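PDB 1BHE: endo-polygalacturonase from Pectobacterium carotovorum subsp. carotovorum, which hydrolyses the alpha-1,4-galacturonosyl links of polygalacturonic acid, an endo-acting activity involved in maceration and soft-rotting of plant tissue. Local coordinates for residues D181-T186 with S209-I214; I154-S159 with F175-S180; F330-S335 with M356-L361. All coordinates share one frame; numbering follows the deposited sequence.

Interaction 1: residues D181-T186 with S209-I214; sequences DGDGFT and SKNITI
The side chains of Asn211 and Asp183 rise together from their strands, and ND2 of Asn211 donates to OD1 of Asp183 over 2.8 Å. The bond is almost straight (178°) and OD1 sits in the plane of the Asn211 amide, yet it is met from above the carboxylate plane. Asp183 presents that oxygen because CG stands anti to the backbone N (chi1 -179°). Asn211 OD1 is occupied too, bonded to Ser3 and Asn239, which supports the modelled orientation of the amide. At the other polar end, Ser209 OG accepts the Gly182 amide, OG to N 3.0 Å, and its single hydrogen can turn to the carbonyl of Phe179 or Met207.

Between these side-chain bonds the backbones pair in parallel. Lys210 uses both its N and O, toward Gly182 O (3.0 Å from Lys210 N) and Gly184 N (2.9 Å from Lys210 O). Beyond it, Phe185 N reaches Asn211 O and Thr213 N reaches Phe185 O. Gly184 and Asn211 face each other with positive phi, so both chains bend at the same level.

On the interior side Ile212 touches Phe185 with two branches: CD1 meets Phe185 CB at 3.7 Å, and CG2 lies at the ring edge, in its plane, 3.9 Å from CD2. Thr186 and Thr213, a like pair in register, line up on the opposite face, where their hydroxyls bond to Arg4 and Asp2 of the N-terminal segment. Parallel strands of neighbouring turns that bend at the same level, as here, are characteristic of the right-handed parallel beta-helix of family 28 glycosyl hydrolases.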
ATOM      1  N   ASP A 181      10.523   1.376   7.481  1.00  6.63           N
ATOM      2  CA  ASP A 181      11.686   1.111   8.306  1.00  6.40           C
ATOM      3  C   ASP A 181      11.406   0.155   9.456  1.00  6.25           C
ATOM      4  O   ASP A 181      11.844   0.359  10.598  1.00  5.18           O
ATOM      5  CB  ASP A 181      12.251   2.441   8.839  1.00  7.85           C
ATOM      6  CG  ASP A 181      12.371   3.491   7.753  1.00  8.73           C
ATOM      7  OD1 ASP A 181      13.130   3.320   6.781  1.00  9.36           O
ATOM      8  OD2 ASP A 181      11.671   4.514   7.866  1.00  9.31           O
ATOM      9  N   GLY A 182      10.739  -0.953   9.137  1.00  5.80           N
ATOM     10  CA  GLY A 182      10.371  -1.926  10.158  1.00  6.10           C
ATOM     11  C   GLY A 182      10.718  -3.353   9.765  1.00  6.10           C
ATOM     12  O   GLY A 182      11.333  -3.638   8.735  1.00  5.05           O
ATOM     13  N   ASP A 183      10.257  -4.266  10.621  1.00  6.13           N
ATOM     14  CA  ASP A 183      10.514  -5.690  10.427  1.00  6.96           C
ATOM     15  C   ASP A 183       9.342  -6.525  10.927  1.00  5.72           C
ATOM     16  O   ASP A 183       9.120  -6.605  12.134  1.00  5.46           O
ATOM     17  CB  ASP A 183      11.789  -6.031  11.195  1.00  7.93           C
ATOM     18  CG  ASP A 183      12.267  -7.457  11.107  1.00  9.80           C
ATOM     19  OD1 ASP A 183      11.507  -8.380  10.745  1.00  9.55           O
ATOM     20  OD2 ASP A 183      13.462  -7.673  11.432  1.00 10.88           O
ATOM     21  N   GLY A 184       8.622  -7.154  10.004  1.00  5.34           N
ATOM     22  CA  GLY A 184       7.510  -8.015  10.432  1.00  4.15           C
ATOM     23  C   GLY A 184       6.181  -7.288  10.272  1.00  4.08           C
ATOM     24  O   GLY A 184       5.797  -6.475  11.108  1.00  4.23           O
ATOM     25  N   PHE A 185       5.502  -7.556   9.164  1.00  4.43           N
ATOM     26  CA  PHE A 185       4.195  -6.968   8.893  1.00  4.30           C
ATOM     27  C   PHE A 185       3.363  -8.036   8.184  1.00  4.54           C
ATOM     28  O   PHE A 185       3.814  -8.582   7.182  1.00  4.63           O
ATOM     29  CB  PHE A 185       4.276  -5.713   8.027  1.00  5.28           C
ATOM     30  CG  PHE A 185       2.953  -5.204   7.528  1.00  6.71           C
ATOM     31  CD1 PHE A 185       2.109  -4.487   8.363  1.00  7.66           C
ATOM     32  CD2 PHE A 185       2.544  -5.448   6.230  1.00  6.81           C
ATOM     33  CE1 PHE A 185       0.892  -4.012   7.908  1.00  8.12           C
ATOM     34  CE2 PHE A 185       1.325  -4.977   5.773  1.00  8.05           C
ATOM     35  CZ  PHE A 185       0.493  -4.252   6.604  1.00  7.19           C
ATOM     36  N   THR A 186       2.191  -8.305   8.728  1.00  4.86           N
ATOM     37  CA  THR A 186       1.291  -9.290   8.132  1.00  5.08           C
ATOM     38  C   THR A 186      -0.074  -8.643   7.881  1.00  5.48           C
ATOM     39  O   THR A 186      -0.707  -8.178   8.829  1.00  4.49           O
ATOM     40  CB  THR A 186       1.104 -10.509   9.051  1.00  5.75           C
ATOM     41  OG1 THR A 186       2.349 -11.219   9.167  1.00  6.21           O
ATOM     42  CG2 THR A 186       0.058 -11.485   8.513  1.00  5.86           C
ATOM     43  N   SER A 209      11.688  -1.964   4.478  1.00  6.05           N
ATOM     44  CA  SER A 209      11.262  -2.836   5.575  1.00  6.08           C
ATOM     45  C   SER A 209      11.509  -4.293   5.218  1.00  7.35           C
ATOM     46  O   SER A 209      11.628  -4.615   4.033  1.00  8.25           O
ATOM     47  CB  SER A 209       9.767  -2.614   5.856  1.00  5.32           C
ATOM     48  OG  SER A 209       9.548  -1.339   6.442  1.00  5.04           O
ATOM     49  N   LYS A 210      11.583  -5.176   6.214  1.00  8.10           N
ATOM     50  CA  LYS A 210      11.775  -6.588   5.919  1.00  9.03           C
ATOM     51  C   LYS A 210      10.661  -7.426   6.553  1.00  7.69           C
ATOM     52  O   LYS A 210       9.958  -6.971   7.444  1.00  6.71           O
ATOM     53  CB  LYS A 210      13.119  -7.149   6.359  1.00 11.08           C
ATOM     54  CG  LYS A 210      13.832  -6.475   7.504  1.00 13.87           C
ATOM     55  CD  LYS A 210      15.347  -6.575   7.430  1.00 15.01           C
ATOM     56  CE  LYS A 210      15.956  -6.133   6.120  1.00 15.62           C
ATOM     57  NZ  LYS A 210      16.756  -4.880   6.164  1.00 14.58           N
ATOM     58  N   ASN A 211      10.567  -8.651   6.068  1.00  6.87           N
ATOM     59  CA  ASN A 211       9.650  -9.672   6.547  1.00  7.07           C
ATOM     60  C   ASN A 211       8.189  -9.252   6.504  1.00  6.64           C
ATOM     61  O   ASN A 211       7.534  -8.956   7.497  1.00  5.71           O
ATOM     62  CB  ASN A 211      10.088 -10.126   7.951  1.00  7.40           C
ATOM     63  CG  ASN A 211      11.497 -10.711   7.900  1.00  8.13           C
ATOM     64  OD1 ASN A 211      11.804 -11.524   7.024  1.00  8.16           O
ATOM     65  ND2 ASN A 211      12.358 -10.295   8.819  1.00  8.38           N
ATOM     66  N   ILE A 212       7.648  -9.272   5.288  1.00  6.95           N
ATOM     67  CA  ILE A 212       6.290  -8.878   4.976  1.00  7.13           C
ATOM     68  C   ILE A 212       5.451  -9.997   4.362  1.00  6.60           C
ATOM     69  O   ILE A 212       5.893 -10.642   3.409  1.00  6.07           O
ATOM     70  CB  ILE A 212       6.293  -7.752   3.908  1.00  8.06           C
ATOM     71  CG1 ILE A 212       7.268  -6.625   4.239  1.00  8.50           C
ATOM     72  CG2 ILE A 212       4.879  -7.222   3.693  1.00  8.52           C
ATOM     73  CD1 ILE A 212       7.034  -5.915   5.548  1.00  8.50           C
ATOM     74  N   THR A 213       4.219 -10.147   4.839  1.00  6.00           N
ATOM     75  CA  THR A 213       3.291 -11.099   4.242  1.00  6.18           C
ATOM     76  C   THR A 213       1.972 -10.395   3.926  1.00  6.31           C
ATOM     77  O   THR A 213       1.384  -9.770   4.805  1.00  5.69           O
ATOM     78  CB  THR A 213       2.984 -12.307   5.140  1.00  6.47           C
ATOM     79  OG1 THR A 213       4.141 -13.148   5.207  1.00  6.38           O
ATOM     80  CG2 THR A 213       1.827 -13.146   4.608  1.00  5.38           C
ATOM     81  N   ILE A 214       1.532 -10.494   2.677  1.00  5.73           N
ATOM     82  CA  ILE A 214       0.210  -9.980   2.291  1.00  6.39           C
ATOM     83  C   ILE A 214      -0.544 -11.201   1.740  1.00  7.04           C
ATOM     84  O   ILE A 214      -0.112 -11.752   0.725  1.00  7.26           O
ATOM     85  CB  ILE A 214       0.255  -8.830   1.289  1.00  6.75           C
ATOM     86  CG1 ILE A 214       0.992  -7.608   1.855  1.00  6.10           C
ATOM     87  CG2 ILE A 214      -1.171  -8.444   0.886  1.00  7.20           C
ATOM     88  CD1 ILE A 214       1.287  -6.508   0.858  1.00  7.92           C
TER

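Interaction 2: residues I154-S159 with F175-S180; sequences IQINKS and FHVVFS
Ile156 lays its CG2 branch against the Phe179 ring, 3.6 Å from CD1, the two side chains crossing at a slant. With CG anti to the backbone N (chi1 -173°), the Phe179 ring swings past Ile156 and carries CZ to within 3.7 Å of Ser159 O. One face of the ring has water 2 above it, toward the rim. This water accepts from Ser159 N and donates to Ser180 O, tying the two chain ends together.

On the other face of the strands Gln155 lies alongside Val178, its amide NE2 3.7 Å from Val178 CG1. A bend at chi2 (77°) folds the amide over so that NE2 can donate to Asn157 OD1 at 2.7 Å, lying in the carbonyl plane of that acceptor. NE2 also gives a bond to water 1, which in turn bonds Ser180 OG, while OE1 is taken by Arg152; the amide is thereby held from both ends.

What sets these side chains in register is a run of parallel backbone bonds, from Ile154 N to His176 O (2.8 Å) through to Lys158 N to Ser180 O (3.0 Å).

His176, just before strand 177-180, bonds to Thr194 and Asp202, its side chain about 8 Å from that of Asp223, the predicted proton donor. Strand 154-157 is flanked by 103-106, and 177-180 by 204-207; across the interior, Ile156, Val177 and Phe179 pack against strands 162-165 and 183-193.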
ATOM      1  N   ILE A 154      -3.232   4.521   7.286  1.00  4.09           N
ATOM      2  CA  ILE A 154      -2.462   3.818   8.319  1.00  4.09           C
ATOM      3  C   ILE A 154      -0.978   4.020   8.028  1.00  3.10           C
ATOM      4  O   ILE A 154      -0.541   3.656   6.940  1.00  4.23           O
ATOM      5  CB  ILE A 154      -2.804   2.320   8.349  1.00  4.23           C
ATOM      6  CG1 ILE A 154      -4.226   2.069   8.885  1.00  5.12           C
ATOM      7  CG2 ILE A 154      -1.817   1.510   9.181  1.00  4.10           C
ATOM      8  CD1 ILE A 154      -4.743   0.687   8.514  1.00  4.69           C
ATOM      9  N   GLN A 155      -0.251   4.585   8.972  1.00  4.44           N
ATOM     10  CA  GLN A 155       1.186   4.826   8.819  1.00  4.77           C
ATOM     11  C   GLN A 155       1.928   4.118   9.946  1.00  4.32           C
ATOM     12  O   GLN A 155       1.689   4.381  11.123  1.00  4.35           O
ATOM     13  CB  GLN A 155       1.450   6.334   8.865  1.00  5.38           C
ATOM     14  CG  GLN A 155       2.923   6.708   8.857  1.00  7.94           C
ATOM     15  CD  GLN A 155       3.568   6.597   7.491  1.00  8.65           C
ATOM     16  OE1 GLN A 155       2.996   6.938   6.460  1.00  8.92           O
ATOM     17  NE2 GLN A 155       4.808   6.103   7.483  1.00  9.17           N
ATOM     18  N   ILE A 156       2.785   3.169   9.606  1.00  4.29           N
ATOM     19  CA  ILE A 156       3.516   2.377  10.588  1.00  4.47           C
ATOM     20  C   ILE A 156       5.020   2.589  10.430  1.00  5.13           C
ATOM     21  O   ILE A 156       5.562   2.336   9.356  1.00  4.55           O
ATOM     22  CB  ILE A 156       3.185   0.883  10.448  1.00  4.43           C
ATOM     23  CG1 ILE A 156       1.669   0.629  10.475  1.00  5.00           C
ATOM     24  CG2 ILE A 156       3.871   0.085  11.552  1.00  3.20           C
ATOM     25  CD1 ILE A 156       1.254  -0.592   9.672  1.00  5.38           C
ATOM     26  N   ASN A 157       5.683   3.082  11.474  1.00  5.67           N
ATOM     27  CA  ASN A 157       7.104   3.403  11.402  1.00  6.68           C
ATOM     28  C   ASN A 157       7.942   2.670  12.437  1.00  5.72           C
ATOM     29  O   ASN A 157       7.513   2.513  13.579  1.00  5.11           O
ATOM     30  CB  ASN A 157       7.313   4.907  11.674  1.00  9.33           C
ATOM     31  CG  ASN A 157       6.566   5.839  10.757  1.00 11.36           C
ATOM     32  OD1 ASN A 157       6.290   5.520   9.609  1.00 14.14           O
ATOM     33  ND2 ASN A 157       6.208   7.023  11.226  1.00 13.85           N
ATOM     34  N   LYS A 158       9.142   2.237  12.070  1.00  5.50           N
ATOM     35  CA  LYS A 158      10.069   1.550  12.951  1.00  6.22           C
ATOM     36  C   LYS A 158       9.442   0.530  13.882  1.00  5.88           C
ATOM     37  O   LYS A 158       9.794   0.446  15.064  1.00  4.80           O
ATOM     38  CB  LYS A 158      10.806   2.633  13.777  1.00  7.91           C
ATOM     39  CG  LYS A 158      11.605   3.529  12.815  1.00 10.04           C
ATOM     40  CD  LYS A 158      12.388   4.571  13.599  1.00 12.23           C
ATOM     41  CE  LYS A 158      13.717   3.995  14.050  1.00 12.62           C
ATOM     42  NZ  LYS A 158      14.496   3.427  12.921  1.00 13.69           N
ATOM     43  N   SER A 159       8.551  -0.306  13.353  1.00  5.23           N
ATOM     44  CA  SER A 159       7.816  -1.246  14.194  1.00  4.92           C
ATOM     45  C   SER A 159       8.178  -2.686  13.874  1.00  5.34           C
ATOM     46  O   SER A 159       8.754  -3.012  12.834  1.00  5.34           O
ATOM     47  CB  SER A 159       6.315  -0.983  14.016  1.00  4.82           C
ATOM     48  OG  SER A 159       5.955   0.267  14.592  1.00  4.33           O
ATOM     49  N   PHE A 175      -2.120   7.199   0.515  1.00  5.45           N
ATOM     50  CA  PHE A 175      -1.871   5.753   0.568  1.00  5.68           C
ATOM     51  C   PHE A 175      -2.683   5.131   1.702  1.00  5.69           C
ATOM     52  O   PHE A 175      -2.875   5.780   2.727  1.00  5.91           O
ATOM     53  CB  PHE A 175      -0.378   5.484   0.746  1.00  6.08           C
ATOM     54  CG  PHE A 175       0.519   5.966  -0.363  1.00  7.13           C
ATOM     55  CD1 PHE A 175       0.036   6.579  -1.506  1.00  6.88           C
ATOM     56  CD2 PHE A 175       1.892   5.776  -0.246  1.00  7.03           C
ATOM     57  CE1 PHE A 175       0.890   7.011  -2.502  1.00  7.79           C
ATOM     58  CE2 PHE A 175       2.750   6.197  -1.245  1.00  8.16           C
ATOM     59  CZ  PHE A 175       2.253   6.817  -2.375  1.00  7.73           C
ATOM     60  N   HIS A 176      -3.145   3.895   1.526  1.00  5.65           N
ATOM     61  CA  HIS A 176      -3.939   3.234   2.553  1.00  5.61           C
ATOM     62  C   HIS A 176      -3.081   2.740   3.714  1.00  4.84           C
ATOM     63  O   HIS A 176      -3.378   3.016   4.878  1.00  4.41           O
ATOM     64  CB  HIS A 176      -4.718   2.042   1.979  1.00  5.62           C
ATOM     65  CG  HIS A 176      -5.806   2.410   1.015  1.00  5.57           C
ATOM     66  ND1 HIS A 176      -5.554   2.878  -0.252  1.00  5.90           N
ATOM     67  CD2 HIS A 176      -7.154   2.357   1.144  1.00  6.19           C
ATOM     68  CE1 HIS A 176      -6.705   3.108  -0.872  1.00  6.84           C
ATOM     69  NE2 HIS A 176      -7.695   2.805  -0.052  1.00  6.49           N
ATOM     70  N   VAL A 177      -2.077   1.920   3.401  1.00  4.25           N
ATOM     71  CA  VAL A 177      -1.211   1.325   4.414  1.00  4.93           C
ATOM     72  C   VAL A 177       0.259   1.464   4.021  1.00  5.13           C
ATOM     73  O   VAL A 177       0.672   1.094   2.918  1.00  4.52           O
ATOM     74  CB  VAL A 177      -1.474  -0.179   4.640  1.00  5.48           C
ATOM     75  CG1 VAL A 177      -0.618  -0.712   5.793  1.00  5.79           C
ATOM     76  CG2 VAL A 177      -2.929  -0.519   4.918  1.00  6.14           C
ATOM     77  N   VAL A 178       1.064   1.991   4.938  1.00  4.99           N
ATOM     78  CA  VAL A 178       2.496   2.163   4.741  1.00  5.46           C
ATOM     79  C   VAL A 178       3.225   1.525   5.928  1.00  5.23           C
ATOM     80  O   VAL A 178       2.879   1.794   7.075  1.00  5.51           O
ATOM     81  CB  VAL A 178       2.921   3.642   4.634  1.00  6.13           C
ATOM     82  CG1 VAL A 178       4.444   3.779   4.635  1.00  6.10           C
ATOM     83  CG2 VAL A 178       2.346   4.310   3.388  1.00  5.11           C
ATOM     84  N   PHE A 179       4.193   0.671   5.635  1.00  5.13           N
ATOM     85  CA  PHE A 179       4.996   0.006   6.657  1.00  4.99           C
ATOM     86  C   PHE A 179       6.455   0.412   6.410  1.00  5.05           C
ATOM     87  O   PHE A 179       7.097  -0.156   5.516  1.00  5.29           O
ATOM     88  CB  PHE A 179       4.842  -1.512   6.590  1.00  4.24           C
ATOM     89  CG  PHE A 179       5.519  -2.249   7.713  1.00  4.38           C
ATOM     90  CD1 PHE A 179       5.023  -2.186   9.005  1.00  4.57           C
ATOM     91  CD2 PHE A 179       6.654  -3.008   7.474  1.00  4.33           C
ATOM     92  CE1 PHE A 179       5.650  -2.862  10.044  1.00  3.88           C
ATOM     93  CE2 PHE A 179       7.278  -3.686   8.502  1.00  3.87           C
ATOM     94  CZ  PHE A 179       6.780  -3.614   9.789  1.00  3.38           C
ATOM     95  N   SER A 180       6.938   1.405   7.147  1.00  4.96           N
ATOM     96  CA  SER A 180       8.254   1.972   6.910  1.00  6.69           C
ATOM     97  C   SER A 180       9.317   1.669   7.954  1.00  6.16           C
ATOM     98  O   SER A 180       9.093   1.787   9.152  1.00  7.02           O
ATOM     99  CB  SER A 180       8.174   3.518   6.887  1.00  7.42           C
ATOM    100  OG  SER A 180       7.328   3.947   5.840  1.00 11.18           O
TER
HETATM  101  O   HOH W   1       6.733   6.702   5.186  1.00 17.67           O
HETATM  102  O   HOH W   2       7.372  -0.072  10.576  1.00  3.33           O

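Interaction 3: residues F330-S335 with M356-L361; sequences FKDVTS and MKNVKL
The chains stay in register from Phe330 opposite Met356 to Ser335 opposite Leu361, with parallel bridges on both sides of a shared corner. Phe330 O accepts Lys357 N at 2.7 Å, and Lys357 O accepts Asp332 N. Asp332 and Asn358 both take positive phi, and here the pairing is slacker, Val333 N standing 3.2 Å from Asn358 O. Past the bend it tightens again, with Val333 O 2.8 Å from Lys360 N and Lys360 O receiving Ser335 N.

Side-chain polar contacts gather outside that corner. Asn358 ND2 donates to Asp332 OD1, with the amide plane nearly perpendicular to the carboxylate (88°), at a very short and therefore doubtful separation. Asn358 gets there because CG stands anti to its backbone N (chi1 -165°). The other carboxylate oxygen, OD2, forms a weak salt bridge with Lys331 NZ at 3.3 Å. Water 3 donates to Asn358 O and also bonds Thr334 OG1.

On the interior face Phe330, Met356, Val333 and Val359 pack together. Met356 runs alongside Phe330, CE 4.1 Å from CD1 and SD 5.3 Å from the ring centroid, an oblique Met-aromatic contact. Val359 CG2 packs on Phe330 CB (3.9 Å), and at the end Leu361 CD2 reaches Ser335 CB. Tyr296 stacks on the Phe330 ring, and Trp367 backs Met356 and Leu361.

The stems of Lys331 and Lys357 meet at CE, with their NZ atoms 5.7 Å apart. Asp332, paired with Lys331, probably eases that repulsion. The contact thus has an apolar inner side and a charged, hydrated outer one.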
ATOM      1  N   PHE A 330       9.339 -15.540 -13.903  1.00 22.22           N
ATOM      2  CA  PHE A 330       7.896 -15.614 -14.068  1.00 22.23           C
ATOM      3  C   PHE A 330       7.545 -17.064 -14.427  1.00 22.60           C
ATOM      4  O   PHE A 330       8.110 -17.597 -15.381  1.00 23.12           O
ATOM      5  CB  PHE A 330       7.360 -14.693 -15.151  1.00 21.56           C
ATOM      6  CG  PHE A 330       7.608 -13.223 -15.025  1.00 21.10           C
ATOM      7  CD1 PHE A 330       8.838 -12.673 -15.335  1.00 20.87           C
ATOM      8  CD2 PHE A 330       6.595 -12.373 -14.603  1.00 20.79           C
ATOM      9  CE1 PHE A 330       9.066 -11.316 -15.215  1.00 20.81           C
ATOM     10  CE2 PHE A 330       6.808 -11.014 -14.493  1.00 20.56           C
ATOM     11  CZ  PHE A 330       8.044 -10.483 -14.796  1.00 20.65           C
ATOM     12  N   LYS A 331       6.641 -17.680 -13.683  1.00 23.00           N
ATOM     13  CA  LYS A 331       6.248 -19.058 -13.934  1.00 23.49           C
ATOM     14  C   LYS A 331       4.744 -19.251 -13.830  1.00 23.59           C
ATOM     15  O   LYS A 331       4.103 -18.841 -12.857  1.00 22.86           O
ATOM     16  CB  LYS A 331       6.951 -20.007 -12.955  1.00 24.19           C
ATOM     17  CG  LYS A 331       6.683 -21.480 -13.220  1.00 25.18           C
ATOM     18  CD  LYS A 331       7.657 -22.366 -12.459  1.00 25.82           C
ATOM     19  CE  LYS A 331       7.702 -23.774 -13.028  1.00 26.51           C
ATOM     20  NZ  LYS A 331       6.347 -24.377 -13.145  1.00 27.41           N
ATOM     21  N   ASP A 332       4.162 -19.918 -14.839  1.00 23.04           N
ATOM     22  CA  ASP A 332       2.723 -20.169 -14.860  1.00 23.29           C
ATOM     23  C   ASP A 332       1.943 -18.862 -14.697  1.00 23.60           C
ATOM     24  O   ASP A 332       1.175 -18.683 -13.752  1.00 23.22           O
ATOM     25  CB  ASP A 332       2.335 -21.149 -13.742  1.00 23.56           C
ATOM     26  CG  ASP A 332       2.859 -22.548 -14.001  1.00 24.25           C
ATOM     27  OD1 ASP A 332       2.934 -22.946 -15.184  1.00 24.21           O
ATOM     28  OD2 ASP A 332       3.197 -23.249 -13.024  1.00 23.89           O
ATOM     29  N   VAL A 333       2.149 -17.948 -15.636  1.00 23.56           N
ATOM     30  CA  VAL A 333       1.471 -16.653 -15.644  1.00 24.09           C
ATOM     31  C   VAL A 333       0.590 -16.574 -16.894  1.00 24.67           C
ATOM     32  O   VAL A 333       1.096 -16.746 -18.007  1.00 24.79           O
ATOM     33  CB  VAL A 333       2.468 -15.488 -15.614  1.00 23.79           C
ATOM     34  CG1 VAL A 333       1.787 -14.147 -15.860  1.00 23.89           C
ATOM     35  CG2 VAL A 333       3.213 -15.438 -14.280  1.00 23.81           C
ATOM     36  N   THR A 334      -0.708 -16.361 -16.713  1.00 24.99           N
ATOM     37  CA  THR A 334      -1.637 -16.286 -17.826  1.00 25.33           C
ATOM     38  C   THR A 334      -2.374 -14.946 -17.885  1.00 25.66           C
ATOM     39  O   THR A 334      -2.824 -14.407 -16.876  1.00 25.40           O
ATOM     40  CB  THR A 334      -2.721 -17.382 -17.754  1.00 25.63           C
ATOM     41  OG1 THR A 334      -2.142 -18.677 -17.563  1.00 25.66           O
ATOM     42  CG2 THR A 334      -3.557 -17.407 -19.029  1.00 25.69           C
ATOM     43  N   SER A 335      -2.531 -14.436 -19.099  1.00 25.42           N
ATOM     44  CA  SER A 335      -3.285 -13.219 -19.358  1.00 25.57           C
ATOM     45  C   SER A 335      -4.369 -13.568 -20.382  1.00 26.16           C
ATOM     46  O   SER A 335      -4.065 -13.927 -21.521  1.00 25.88           O
ATOM     47  CB  SER A 335      -2.411 -12.073 -19.845  1.00 24.87           C
ATOM     48  OG  SER A 335      -3.167 -10.874 -19.871  1.00 24.66           O
ATOM     49  N   MET A 356      11.113 -16.558 -18.216  1.00 30.24           N
ATOM     50  CA  MET A 356       9.678 -16.731 -18.384  1.00 31.04           C
ATOM     51  C   MET A 356       9.321 -18.186 -18.667  1.00 31.78           C
ATOM     52  O   MET A 356       9.543 -18.677 -19.778  1.00 32.37           O
ATOM     53  CB  MET A 356       9.155 -15.852 -19.520  1.00 30.89           C
ATOM     54  CG  MET A 356       9.475 -14.376 -19.405  1.00 30.99           C
ATOM     55  SD  MET A 356       8.114 -13.335 -19.958  1.00 30.88           S
ATOM     56  CE  MET A 356       8.646 -11.737 -19.351  1.00 30.32           C
ATOM     57  N   LYS A 357       8.771 -18.881 -17.679  1.00 32.15           N
ATOM     58  CA  LYS A 357       8.368 -20.272 -17.846  1.00 32.41           C
ATOM     59  C   LYS A 357       6.847 -20.385 -17.851  1.00 31.92           C
ATOM     60  O   LYS A 357       6.165 -19.986 -16.911  1.00 31.50           O
ATOM     61  CB  LYS A 357       8.952 -21.176 -16.759  1.00 33.20           C
ATOM     62  CG  LYS A 357      10.454 -21.054 -16.569  1.00 34.16           C
ATOM     63  CD  LYS A 357      11.069 -22.361 -16.096  1.00 35.01           C
ATOM     64  CE  LYS A 357      11.208 -22.391 -14.579  1.00 35.39           C
ATOM     65  NZ  LYS A 357      11.957 -23.593 -14.113  1.00 35.69           N
ATOM     66  N   ASN A 358       6.299 -20.913 -18.942  1.00 31.43           N
ATOM     67  CA  ASN A 358       4.866 -21.082 -19.100  1.00 31.00           C
ATOM     68  C   ASN A 358       4.088 -19.781 -18.912  1.00 30.49           C
ATOM     69  O   ASN A 358       3.130 -19.697 -18.144  1.00 30.40           O
ATOM     70  CB  ASN A 358       4.339 -22.173 -18.165  1.00 31.33           C
ATOM     71  CG  ASN A 358       2.952 -22.651 -18.538  1.00 31.65           C
ATOM     72  OD1 ASN A 358       2.537 -22.578 -19.697  1.00 32.02           O
ATOM     73  ND2 ASN A 358       2.213 -23.163 -17.561  1.00 31.87           N
ATOM     74  N   VAL A 359       4.498 -18.748 -19.634  1.00 30.03           N
ATOM     75  CA  VAL A 359       3.840 -17.444 -19.600  1.00 30.04           C
ATOM     76  C   VAL A 359       2.937 -17.381 -20.830  1.00 30.39           C
ATOM     77  O   VAL A 359       3.451 -17.322 -21.947  1.00 30.60           O
ATOM     78  CB  VAL A 359       4.834 -16.278 -19.595  1.00 29.76           C
ATOM     79  CG1 VAL A 359       4.148 -14.934 -19.799  1.00 29.83           C
ATOM     80  CG2 VAL A 359       5.625 -16.261 -18.289  1.00 29.42           C
ATOM     81  N   LYS A 360       1.628 -17.449 -20.625  1.00 30.86           N
ATOM     82  CA  LYS A 360       0.709 -17.451 -21.754  1.00 31.44           C
ATOM     83  C   LYS A 360      -0.073 -16.157 -21.931  1.00 31.86           C
ATOM     84  O   LYS A 360      -0.923 -15.795 -21.119  1.00 31.26           O
ATOM     85  CB  LYS A 360      -0.276 -18.621 -21.632  1.00 31.93           C
ATOM     86  CG  LYS A 360       0.335 -19.981 -21.934  1.00 32.65           C
ATOM     87  CD  LYS A 360      -0.233 -21.051 -21.012  1.00 33.20           C
ATOM     88  CE  LYS A 360      -0.687 -22.271 -21.799  1.00 33.64           C
ATOM     89  NZ  LYS A 360      -2.130 -22.565 -21.575  1.00 33.89           N
ATOM     90  N   LEU A 361       0.219 -15.471 -23.030  1.00 32.18           N
ATOM     91  CA  LEU A 361      -0.455 -14.234 -23.395  1.00 32.91           C
ATOM     92  C   LEU A 361      -1.306 -14.525 -24.639  1.00 33.49           C
ATOM     93  O   LEU A 361      -0.988 -15.463 -25.376  1.00 33.16           O
ATOM     94  CB  LEU A 361       0.510 -13.103 -23.711  1.00 32.89           C
ATOM     95  CG  LEU A 361       1.614 -12.768 -22.710  1.00 33.09           C
ATOM     96  CD1 LEU A 361       2.481 -11.646 -23.261  1.00 33.10           C
ATOM     97  CD2 LEU A 361       1.045 -12.378 -21.356  1.00 33.13           C
TER
HETATM   98  O   HOH W   3       0.218 -20.306 -17.977  1.00 25.32           O

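All three contacts join parallel strands stacked on neighbouring turns of the beta-helix. Interactions 1 and 2 are buried, about 10 Å apart between centres, and share one stretch of chain: strand 177-180 leads directly into strand 183-193. They touch through Asp183 N to Ser159 O, a probable hydrogen bond, and through the meeting rings of Phe185 and Phe179. Interaction 3 lies nearer the C-terminal end, its centre about 28 Å from that of interaction 1, and is only partly buried. Interactions 1 and 3 both pair an aspartate with an asparagine near a bend, but the N-terminal segment covers the first whereas Lys331 makes a weak salt bridge to the second. Interaction 2 lies nearest the annotated active-site residues.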